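Local coordinates for putative bacterial transcription regulation protein (Staphylococcus aureus, PDB 3LUR) that probably binds small effector molecules and takes part in regulating transcription, at residues I90-S95 / S131-E136; E115-Y120 / I152-K157. One frame throughout, in Å; residues are numbered along the deposited sequence. Where two conformers were deposited one is given.

In the fold
Both contacts are apolar packing on one antiparallel six-strand sheet closed into a barrel, and both are largely buried, with centres about 13 Å apart. Contact 1 lies nearer the centre of the chain, where strand 88-103 meets the loop leading into strand 134-138 and that strand's first residues through aliphatic and aromatic carbon alone. Contact 2 lies farther out and sets helix 108-124 on strand 149-156; its buried valine, isoleucine and selenomethionine give way to an exposed histidine that hydrogen-bonds to a 1,2-ethanediol, probably from the crystallisation liquor. Strand 149-156 adjoins 134-138, and Phe135 O lies 2.8 Å from Trp153 N, a probable hydrogen bond between the contacts.

Contact 1 of 2, residues I90-S95 / S131-E136; sequences ITLASS and SAPFFE
The phenyl ring of Phe135 meets Leu92 obliquely, with Phe135 CE1 4.0 Å from Leu92 CD2. The same ring stacks with Trp153 and touches Leu59 and Leu61 of strand 58-64 and Leu9 of strand 5-21. The Phe134 ring is turned to the other side of its strand: the carbonyl oxygen of Ala132 lies in plane at its edge, and His118 of helix 108-124 meets it with the planes at about 90°. Side chains alternate as in any beta strand, here one of the closed antiparallel barrel of this effector-binding family, so Phe135 faces Leu92 and Phe134 packs against helix 108-124.

Leu92 divides its two methyl groups between two partners. CD1 lies 3.9 Å from Pro133 CB and 4.1 Å from Pro133 CG, with leucine and proline side chains running past each other in opposite senses, while CD2 goes to the phenylalanine. With CG trans to the main-chain nitrogen (chi1 176°), the leucine projects its fork across the gap to the other segment. No hydrogen bond joins the two segments, whose nearest CA atoms, those of Leu92 and Pro133, stand 7.6 Å apart; Leu92 instead bonds through its backbone to Leu12 of strand 5-21.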
loop_
_atom_site.group_PDB
_atom_site.type_symbol
_atom_site.label_atom_id
_atom_site.label_comp_id
_atom_site.label_asym_id
_atom_site.label_seq_id
_atom_site.Cartn_x
_atom_site.Cartn_y
_atom_site.Cartn_z
ATOM N N ILE A 90 -6.093 4.105 11.544
ATOM C CA ILE A 90 -4.739 4.259 12.102
ATOM C C ILE A 90 -3.954 5.438 11.553
ATOM O O ILE A 90 -4.357 6.061 10.581
ATOM C CB ILE A 90 -3.912 2.977 11.894
ATOM C CG1 ILE A 90 -3.510 2.824 10.434
ATOM C CG2 ILE A 90 -4.737 1.757 12.444
ATOM C CD1 ILE A 90 -2.475 1.803 10.185
ATOM N N THR A 91 -2.842 5.750 12.216
ATOM C CA THR A 91 -1.962 6.810 11.775
ATOM C C THR A 91 -0.743 6.237 11.119
ATOM O O THR A 91 0.004 5.465 11.730
ATOM C CB THR A 91 -1.475 7.694 12.939
ATOM O OG1 THR A 91 -2.594 8.288 13.572
ATOM C CG2 THR A 91 -0.572 8.790 12.417
ATOM N N LEU A 92 -0.530 6.627 9.874
ATOM C CA LEU A 92 0.679 6.303 9.168
ATOM C C LEU A 92 1.590 7.499 9.441
ATOM O O LEU A 92 1.327 8.603 8.965
ATOM C CB LEU A 92 0.416 6.136 7.686
ATOM C CG LEU A 92 1.641 5.874 6.810
ATOM C CD1 LEU A 92 2.188 4.484 7.121
ATOM C CD2 LEU A 92 1.304 6.014 5.352
ATOM N N ALA A 93 2.639 7.273 10.223
ATOM C CA ALA A 93 3.532 8.339 10.655
ATOM C C ALA A 93 4.268 8.960 9.496
ATOM O O ALA A 93 4.675 8.265 8.590
ATOM C CB ALA A 93 4.541 7.806 11.688
ATOM N N SER A 94 4.534 10.264 9.604
ATOM C CA SER A 94 5.222 11.012 8.549
ATOM C C SER A 94 6.545 10.386 8.180
ATOM O O SER A 94 7.308 9.944 9.057
ATOM C CB SER A 94 5.500 12.451 8.976
ATOM O OG SER A 94 6.373 12.490 10.071
ATOM N N SER A 95 6.860 10.447 6.904
ATOM C CA SER A 95 8.098 9.877 6.416
ATOM C C SER A 95 8.418 10.386 5.048
ATOM O O SER A 95 7.522 10.859 4.308
ATOM C CB SER A 95 7.985 8.346 6.344
ATOM O OG SER A 95 9.223 7.767 5.977
ATOM N N SER A 131 12.041 0.708 8.672
ATOM C CA SER A 131 11.159 -0.395 9.011
ATOM C C SER A 131 9.852 0.240 9.416
ATOM O O SER A 131 9.646 0.526 10.630
ATOM C CB SER A 131 11.701 -1.185 10.214
ATOM O OG SER A 131 12.953 -1.752 9.937
ATOM N N ALA A 132 9.010 0.522 8.447
ATOM C CA ALA A 132 7.736 1.121 8.665
ATOM C C ALA A 132 6.867 0.581 7.565
ATOM O O ALA A 132 7.375 -0.041 6.599
ATOM C CB ALA A 132 7.831 2.643 8.550
ATOM N N PRO A 133 5.569 0.861 7.648
ATOM C CA PRO A 133 4.706 0.372 6.577
ATOM C C PRO A 133 5.048 0.962 5.214
ATOM O O PRO A 133 5.556 2.070 5.124
ATOM C CB PRO A 133 3.308 0.783 7.050
ATOM C CG PRO A 133 3.409 0.854 8.514
ATOM C CD PRO A 133 4.785 1.425 8.760
ATOM N N PHE A 134 4.799 0.186 4.156
ATOM C CA PHE A 134 5.018 0.636 2.802
ATOM C C PHE A 134 3.744 0.329 2.017
ATOM O O PHE A 134 2.964 -0.507 2.433
ATOM C CB PHE A 134 6.262 -0.024 2.180
ATOM C CG PHE A 134 6.255 -1.529 2.206
ATOM C CD1 PHE A 134 6.680 -2.230 3.347
ATOM C CD2 PHE A 134 5.876 -2.252 1.069
ATOM C CE1 PHE A 134 6.707 -3.637 3.363
ATOM C CE2 PHE A 134 5.890 -3.666 1.084
ATOM C CZ PHE A 134 6.297 -4.349 2.234
ATOM N N PHE A 135 3.516 1.019 0.917
ATOM C CA PHE A 135 2.238 0.827 0.237
ATOM C C PHE A 135 2.246 0.904 -1.265
ATOM O O PHE A 135 3.112 1.523 -1.879
ATOM C CB PHE A 135 1.170 1.785 0.829
ATOM C CG PHE A 135 1.492 3.261 0.720
ATOM C CD1 PHE A 135 2.191 3.910 1.724
ATOM C CD2 PHE A 135 1.031 4.013 -0.368
ATOM C CE1 PHE A 135 2.455 5.261 1.646
ATOM C CE2 PHE A 135 1.275 5.373 -0.446
ATOM C CZ PHE A 135 2.006 6.001 0.551
ATOM N N GLU A 136 1.229 0.260 -1.833
ATOM C CA GLU A 136 0.887 0.354 -3.228
ATOM C C GLU A 136 -0.217 1.399 -3.273
ATOM O O GLU A 136 -1.113 1.384 -2.434
ATOM C CB GLU A 136 0.328 -0.995 -3.702
ATOM C CG GLU A 136 1.273 -2.144 -3.492
ATOM C CD GLU A 136 0.587 -3.482 -3.283
ATOM O OE1 GLU A 136 -0.641 -3.621 -3.470
ATOM O OE2 GLU A 136 1.300 -4.411 -2.922
#

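Contact 2 of 2, residues E115-Y120 / I152-K157; sequences EEVHHY and IWMPVK. With EDO (1,2-ethanediol), chain G.
Val117 and Met154, a selenomethionine, join helix 108-124 to strand 149-156 of the antiparallel barrel, an example of a helix laid on a sheet. The two short segments run nearly side by side, their axes 10.6 Å apart at closest approach and 25° from parallel. Apolar contacts carry the interface. The side chains of Val117 and Met154 point at each other tip to tip, with Val117 CG1 3.6 Å from Met154 CG and 4.0 Å from its SE atom. Met154 was modelled in two conformers, and its distances and torsions given here belong to one of them and are less certain for that reason. The other valine branch, CG2, meets Ile152 CG2 at 4.4 Å, a looser approach. Phe100 of strand 88-103 and Met2 also touch Val117, while Met114 of the helix touches both Ile152 and Met154.

A van der Waals contact with the histidine extends this packing towards the surface. The selenomethionine chain is bent at both chi2 (-63°) and chi3 (-62°), which carries its terminal methyl CE to 4.0 Å from His118 CE1, at an oblique approach to the imidazole.

The polar interaction lies at the exposed histidine and involves a 1,2-ethanediol, probably left from crystallisation. Its O2 atom lies at the edge of the imidazole, in the ring plane, and makes a hydrogen bond of 2.7 Å with His118 ND1.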
loop_
_atom_site.group_PDB
_atom_site.type_symbol
_atom_site.label_atom_id
_atom_site.label_comp_id
_atom_site.label_asym_id
_atom_site.label_seq_id
_atom_site.Cartn_x
_atom_site.Cartn_y
_atom_site.Cartn_z
ATOM N N GLU A 115 8.803 -7.212 -5.783
ATOM C CA GLU A 115 9.963 -8.073 -5.612
ATOM C C GLU A 115 11.255 -7.357 -6.081
ATOM O O GLU A 115 12.297 -7.446 -5.413
ATOM C CB GLU A 115 9.789 -9.362 -6.368
ATOM C CG GLU A 115 10.982 -10.277 -6.239
ATOM N N GLU A 116 11.184 -6.658 -7.215
ATOM C CA GLU A 116 12.354 -5.919 -7.726
ATOM C C GLU A 116 12.736 -4.834 -6.710
ATOM O O GLU A 116 13.918 -4.653 -6.410
ATOM C CB GLU A 116 12.077 -5.239 -9.064
ATOM C CG GLU A 116 11.587 -6.150 -10.189
ATOM C CD GLU A 116 12.633 -7.101 -10.702
ATOM O OE1 GLU A 116 13.709 -7.239 -10.089
ATOM O OE2 GLU A 116 12.402 -7.706 -11.764
ATOM N N VAL A 117 11.732 -4.129 -6.186
ATOM C CA VAL A 117 11.975 -3.064 -5.189
ATOM C C VAL A 117 12.666 -3.608 -3.940
ATOM O O VAL A 117 13.642 -3.040 -3.490
ATOM C CB VAL A 117 10.680 -2.346 -4.785
ATOM C CG1 VAL A 117 10.937 -1.461 -3.597
ATOM C CG2 VAL A 117 10.160 -1.553 -5.935
ATOM N N HIS A 118 12.157 -4.697 -3.372
ATOM C CA HIS A 118 12.835 -5.310 -2.204
ATOM C C HIS A 118 14.271 -5.663 -2.535
ATOM O O HIS A 118 15.162 -5.388 -1.751
ATOM C CB HIS A 118 12.109 -6.556 -1.674
ATOM C CG HIS A 118 10.809 -6.255 -0.983
ATOM N ND1 HIS A 118 10.694 -5.306 0.015
ATOM C CD2 HIS A 118 9.579 -6.815 -1.114
ATOM C CE1 HIS A 118 9.439 -5.267 0.434
ATOM N NE2 HIS A 118 8.744 -6.174 -0.234
ATOM N N HIS A 119 14.503 -6.232 -3.712
ATOM C CA HIS A 119 15.846 -6.576 -4.117
ATOM C C HIS A 119 16.739 -5.336 -4.216
ATOM O O HIS A 119 17.881 -5.338 -3.768
ATOM C CB HIS A 119 15.847 -7.322 -5.452
ATOM C CG HIS A 119 17.217 -7.602 -5.959
ATOM N ND1 HIS A 119 18.117 -8.377 -5.264
ATOM C CD2 HIS A 119 17.855 -7.194 -7.075
ATOM C CE1 HIS A 119 19.247 -8.436 -5.933
ATOM N NE2 HIS A 119 19.118 -7.723 -7.030
ATOM N N TYR A 120 16.199 -4.282 -4.817
ATOM C CA TYR A 120 16.931 -3.028 -4.990
ATOM C C TYR A 120 17.327 -2.439 -3.644
ATOM O O TYR A 120 18.486 -2.020 -3.431
ATOM C CB TYR A 120 16.089 -2.040 -5.810
ATOM C CG TYR A 120 16.643 -0.647 -5.775
ATOM C CD1 TYR A 120 17.717 -0.286 -6.560
ATOM C CD2 TYR A 120 16.116 0.296 -4.919
ATOM C CE1 TYR A 120 18.273 0.993 -6.470
ATOM C CE2 TYR A 120 16.644 1.568 -4.842
ATOM C CZ TYR A 120 17.716 1.911 -5.624
ATOM O OH TYR A 120 18.227 3.168 -5.533
ATOM N N ILE A 152 4.498 2.531 -5.908
ATOM C CA ILE A 152 4.962 1.780 -4.749
ATOM C C ILE A 152 5.775 2.773 -3.894
ATOM O O ILE A 152 6.790 3.323 -4.347
ATOM C CB ILE A 152 5.818 0.559 -5.146
ATOM C CG1 ILE A 152 4.927 -0.538 -5.738
ATOM C CG2 ILE A 152 6.590 -0.002 -3.909
ATOM C CD1 ILE A 152 5.690 -1.708 -6.394
ATOM N N TRP A 153 5.336 2.967 -2.669
ATOM C CA TRP A 153 5.929 3.950 -1.767
ATOM C C TRP A 153 6.652 3.225 -0.666
ATOM O O TRP A 153 6.019 2.592 0.179
ATOM C CB TRP A 153 4.828 4.803 -1.158
ATOM C CG TRP A 153 4.146 5.732 -2.077
ATOM C CD1 TRP A 153 3.366 5.416 -3.154
ATOM C CD2 TRP A 153 4.097 7.154 -1.951
ATOM N NE1 TRP A 153 2.880 6.561 -3.741
ATOM C CE2 TRP A 153 3.295 7.643 -3.010
ATOM C CE3 TRP A 153 4.661 8.055 -1.061
ATOM C CZ2 TRP A 153 3.061 9.016 -3.205
ATOM C CZ3 TRP A 153 4.411 9.417 -1.236
ATOM C CH2 TRP A 153 3.612 9.878 -2.304
HETATM N N MSE A 154 7.966 3.398 -0.628
HETATM C CA MSE A 154 8.820 2.736 0.338
HETATM C C MSE A 154 9.448 3.797 1.242
HETATM O O MSE A 154 10.136 4.702 0.757
HETATM C CB MSE A 154 9.952 1.983 -0.378
HETATM C CG MSE A 154 9.488 1.067 -1.438
HETATM SE SE MSE A 154 8.354 -0.386 -0.753
HETATM C CE MSE A 154 9.566 -1.280 0.395
ATOM N N PRO A 155 9.235 3.674 2.560
ATOM C CA PRO A 155 9.738 4.680 3.503
ATOM C C PRO A 155 11.247 4.655 3.687
ATOM O O PRO A 155 11.874 3.579 3.695
ATOM C CB PRO A 155 9.024 4.319 4.794
ATOM C CG PRO A 155 8.786 2.895 4.696
ATOM C CD PRO A 155 8.503 2.605 3.263
ATOM N N VAL A 156 11.841 5.836 3.757
ATOM C CA VAL A 156 13.280 5.935 3.930
ATOM C C VAL A 156 13.583 6.968 4.981
ATOM O O VAL A 156 12.725 7.810 5.332
ATOM C CB VAL A 156 13.997 6.304 2.622
ATOM C CG1 VAL A 156 13.844 5.178 1.583
ATOM C CG2 VAL A 156 13.459 7.601 2.047
ATOM N N LYS A 157 14.790 6.909 5.504
ATOM C CA LYS A 157 15.192 7.830 6.539
ATOM C C LYS A 157 15.360 9.229 5.975
ATOM O O LYS A 157 15.714 9.388 4.813
ATOM C CB LYS A 157 16.514 7.385 7.151
ATOM C CG LYS A 157 16.487 6.041 7.820
ATOM C CD LYS A 157 17.949 5.644 8.209
ATOM C CE LYS A 157 18.022 4.312 8.872
ATOM N NZ LYS A 157 19.425 3.934 9.169
HETATM C C1 EDO G . 13.817 -6.184 2.357
HETATM O O1 EDO G . 12.644 -6.894 1.940
HETATM C C2 EDO G . 13.982 -4.939 1.493
HETATM O O2 EDO G . 12.751 -4.190 1.405
#